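Side-chain contacts in aminotransferase (Streptomyces pactum, PDB 4ZM4), which belongs to the class-III aminotransferase family of pyridoxal-phosphate-dependent, fold-type I proteins and assembles as a dimer of two copies: residues 17-20 with 21-24; 27-31 with 32-36. The protein carries 1 engineered substitution. One frame throughout, in Å; residues are numbered along the deposited sequence.

Contact 1 of 2, residues 17-20 with 21-24; sequences SLDG and IKSV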
# COMPACT_ATOMS: atom_id res chain seq x y z
N SER B 17 -11.33 20.97 -15.13
CA SER B 17 -10.54 19.75 -15.23
C SER B 17 -10.74 18.90 -13.99
O SER B 17 -10.87 17.68 -14.09
CB SER B 17 -9.07 20.08 -15.49
OG SER B 17 -8.25 19.02 -15.05
N LEU B 18 -10.83 19.53 -12.82
CA LEU B 18 -11.23 18.83 -11.57
C LEU B 18 -12.63 18.21 -11.62
O LEU B 18 -12.84 17.12 -11.11
CB LEU B 18 -11.13 19.73 -10.35
CG LEU B 18 -11.41 19.07 -8.99
CD1 LEU B 18 -10.51 17.88 -8.72
CD2 LEU B 18 -11.29 20.05 -7.84
N ASP B 19 -13.58 18.89 -12.24
CA ASP B 19 -14.93 18.34 -12.40
C ASP B 19 -14.90 17.11 -13.28
O ASP B 19 -15.64 16.16 -13.03
CB ASP B 19 -15.91 19.40 -12.98
CG ASP B 19 -16.35 20.44 -11.94
OD1 ASP B 19 -16.39 20.13 -10.73
OD2 ASP B 19 -16.68 21.58 -12.32
N GLY B 20 -14.06 17.12 -14.32
CA GLY B 20 -13.86 15.95 -15.16
C GLY B 20 -13.30 14.80 -14.35
O GLY B 20 -13.72 13.63 -14.49
N ILE B 21 -12.38 15.11 -13.46
CA ILE B 21 -11.77 14.08 -12.63
C ILE B 21 -12.82 13.46 -11.72
O ILE B 21 -12.86 12.22 -11.57
CB ILE B 21 -10.55 14.63 -11.87
CG1 ILE B 21 -9.41 14.88 -12.86
CG2 ILE B 21 -10.12 13.70 -10.76
CD1 ILE B 21 -8.27 15.73 -12.29
N LYS B 22 -13.70 14.30 -11.17
CA LYS B 22 -14.76 13.87 -10.23
C LYS B 22 -15.80 12.99 -10.84
O LYS B 22 -16.50 12.28 -10.12
CB LYS B 22 -15.45 15.06 -9.59
CG LYS B 22 -14.62 15.77 -8.56
CD LYS B 22 -15.32 17.00 -8.04
CE LYS B 22 -14.64 17.54 -6.79
NZ LYS B 22 -15.36 18.74 -6.26
N SER B 23 -15.95 13.01 -12.15
CA SER B 23 -16.94 12.11 -12.75
C SER B 23 -16.44 10.65 -12.76
O SER B 23 -17.26 9.75 -12.94
CB SER B 23 -17.31 12.57 -14.17
OG SER B 23 -16.27 12.20 -15.07
N VAL B 24 -15.13 10.42 -12.62
CA VAL B 24 -14.58 9.04 -12.56
C VAL B 24 -13.79 8.69 -11.28
O VAL B 24 -13.61 7.52 -10.99
CB VAL B 24 -13.73 8.69 -13.80
CG1 VAL B 24 -14.59 8.80 -15.07
CG2 VAL B 24 -12.51 9.58 -13.92
O HOH W 1 -14.84 20.29 -8.58

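Contact 2 of 2, residues 27-31 with 32-36; sequences GGVSS and SMRAA. With P3B ((3E,4R,5R)-4,5-dihydroxy-3-{[(Z)-{3-hydroxy-2-methyl-5-[(phosphonooxy)methyl]pyridin-4(1H)-ylidene}methyl]imino}cyclohex-1-ene-1-carboxylic acid), chain H.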
# COMPACT_ATOMS: atom_id res chain seq x y z
N GLY B 27 -15.29 11.67 -5.34
CA GLY B 27 -14.78 12.71 -4.45
C GLY B 27 -13.66 13.58 -5.02
O GLY B 27 -13.24 14.55 -4.39
N GLY B 28 -13.16 13.22 -6.20
CA GLY B 28 -12.13 14.03 -6.84
C GLY B 28 -10.71 13.58 -6.54
O GLY B 28 -9.81 13.88 -7.30
N VAL B 29 -10.49 12.93 -5.39
CA VAL B 29 -9.15 12.43 -5.07
C VAL B 29 -9.32 11.14 -4.29
O VAL B 29 -10.31 10.97 -3.56
CB VAL B 29 -8.25 13.43 -4.27
CG1 VAL B 29 -6.80 12.98 -4.29
CG2 VAL B 29 -8.32 14.84 -4.82
N SER B 30 -8.36 10.24 -4.43
CA SER B 30 -8.44 8.92 -3.84
C SER B 30 -8.42 8.94 -2.30
O SER B 30 -9.03 8.07 -1.64
CB SER B 30 -7.35 8.01 -4.41
OG SER B 30 -7.61 7.71 -5.77
N SER B 31 -7.74 9.94 -1.74
CA SER B 31 -7.64 10.07 -0.30
C SER B 31 -8.59 11.16 0.21
O SER B 31 -8.51 12.32 -0.21
CB SER B 31 -6.21 10.41 0.11
OG SER B 31 -6.20 11.01 1.40
N SER B 32 -9.46 10.78 1.14
CA SER B 32 -10.46 11.70 1.70
C SER B 32 -9.88 13.03 2.23
O SER B 32 -10.53 14.06 2.09
CB SER B 32 -11.31 11.01 2.81
OG SER B 32 -12.17 10.03 2.27
N MET B 33 -8.68 13.02 2.82
CA MET B 33 -8.07 14.25 3.30
C MET B 33 -7.60 15.12 2.14
O MET B 33 -7.90 16.32 2.08
CB MET B 33 -6.86 13.99 4.19
CG MET B 33 -7.15 13.31 5.52
SD MET B 33 -6.42 11.64 5.58
CE MET B 33 -7.87 10.73 5.04
N ARG B 34 -6.85 14.51 1.21
CA ARG B 34 -6.25 15.25 0.10
C ARG B 34 -7.28 15.74 -0.94
O ARG B 34 -6.95 16.52 -1.82
CB ARG B 34 -5.15 14.42 -0.58
CG ARG B 34 -3.96 14.11 0.30
CD ARG B 34 -2.83 13.45 -0.47
NE ARG B 34 -3.09 12.04 -0.77
CZ ARG B 34 -3.25 11.51 -1.99
NH1 ARG B 34 -3.15 12.26 -3.09
NH2 ARG B 34 -3.50 10.22 -2.10
N ALA B 35 -8.53 15.30 -0.81
CA ALA B 35 -9.61 15.84 -1.64
C ALA B 35 -10.15 17.17 -1.10
O ALA B 35 -10.85 17.88 -1.83
CB ALA B 35 -10.74 14.81 -1.77
N ALA B 36 -9.84 17.50 0.15
CA ALA B 36 -10.18 18.82 0.72
C ALA B 36 -8.99 19.78 0.75
O ALA B 36 -9.06 20.86 1.35
CB ALA B 36 -10.72 18.63 2.15
OAH P3B H . -0.58 5.10 4.44
PBA P3B H . 0.56 6.15 4.09
OAI P3B H . -0.20 7.34 3.60
OAC P3B H . 1.53 5.67 3.03
OAQ P3B H . 1.23 6.43 5.60
CAM P3B H . 0.42 6.53 6.82
CAV P3B H . 1.13 7.31 7.70
CAL P3B H . 1.80 6.66 8.72
NAP P3B H . 2.56 7.43 9.60
CAU P3B H . 2.67 8.79 9.45
CAA P3B H . 3.39 9.54 10.33
CAW P3B H . 2.00 9.41 8.49
OAE P3B H . 2.14 10.75 8.40
CAX P3B H . 1.23 8.72 7.55
CAJ P3B H . 0.51 9.44 6.52
NAO P3B H . 0.42 10.81 6.52
CAT P3B H . -0.35 11.49 5.62
CAK P3B H . -1.29 10.91 4.72
CAS P3B H . -2.12 11.64 3.87
CAR P3B H . -2.98 11.02 2.95
OAD P3B H . -3.64 11.67 2.12
OAB P3B H . -3.19 9.83 2.95
CAN P3B H . -1.94 12.96 3.69
CAY P3B H . -0.87 13.69 4.51
OAF P3B H . -1.53 14.93 4.84
CAZ P3B H . -0.30 12.92 5.77
OAG P3B H . 1.00 13.39 6.30
O HOH W 2 -11.99 16.74 -4.88

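Contact 1 of 2, residues 17-20 with 21-24
L18 and K22 lie one helical turn apart, and their side chains run obliquely across one another: CE of the lysine comes over the branch point CG of the leucine at 4.2 Å. K22 leaves the backbone with CG opposite its carbonyl carbon (chi1 -74°) and is extended from there on, so its methylene chain runs back along the helix past the carbonyl of L18. That same oxygen accepts the backbone bond, K22 N to L18 O at 2.9 Å. The ammonium end passes D19 without direct contact, NZ standing 4.8 Å from D19 OD1; a water closes the gap, donating to D19 OD1 at 2.7 Å and accepting from K22 NZ at 2.8 Å. The opposite charges are thus joined through solvent rather than by a salt bridge. I21 turns elsewhere: its CG1 packs 3.4 Å from S17 O, and it meets V43 of its own chain and H97 of the second subunit. At the far end G20 O takes two donors from the same face of its plane: S23 OG at 3.0 Å, tilted only 22° from that plane, and S23 N, well above it. S23 N also bonds weakly to D19 O, four residues back, a mixture consistent with the last turn of an alpha-helix, here the short N-terminal helix 14-22, at the surface of its own chain and packed against the second subunit.

Contact 2 of 2, residues 27-31 with 32-36
The carboxylate end of the P3B pocket is where S31 and R34 meet, both converging on ligand atom OAD. S31 OG donates to OAD at 2.7 Å, its hydroxyl placed opposite the backbone N (chi1 159°). From the other residue R34 NE gives the second bond, 3.0 Å to OAD with an N-H...O angle of 134°; the oxygen sits at the guanidinium edge, near its plane. A bend at chi3 (-76°) swings the arginine head back beside the serine, whose CB lies 3.5 Å from R34 NH2, obliquely to the guanidinium. The terminal nitrogens have further partners: R34 NH2 bonds to the backbone oxygens of G309 and A312 of the second subunit, which should fix the head's rotation and leave NE directed at the ligand. The positive charge probably helps to hold the carboxylate. Behind this pair V29 and R34 cross at about a right angle, while V29 CB packs against A35 CB at 3.8 Å. The backbone curls round S31 O, which accepts a weak bond from A35 N at 3.0 Å, and a type I beta turn follows from M33 to A36. A water donates to G27 O at 2.6 Å and weakly to A35 O, joining the two ends of the bend. Such a composite site, with a loop of one subunit facing backbone from its partner, is characteristic of the dimer-interface active sites of fold-type I aminotransferases.

In the fold
From the N terminus the chain first runs through helix 14-22, whose last turn and exit make contact 1, and then enters the loop before strand 44-48, where contact 2 folds residues 27-31 back against 32-36. The two are in series: neither nests within the other nor crosses it, and the centres of the two contacts lie about 12 Å apart. They also touch directly, I21 CG2 approaching G28 O at 3.5 Å and K22 CG approaching G28 CA at 3.5 Å, so the helix end packs on the start of the bend. Both meet the second subunit, including its P96. The path leads from contact 1, its centre about 28 Å from that of the chain, inward to contact 2, its centre about 17 Å from it.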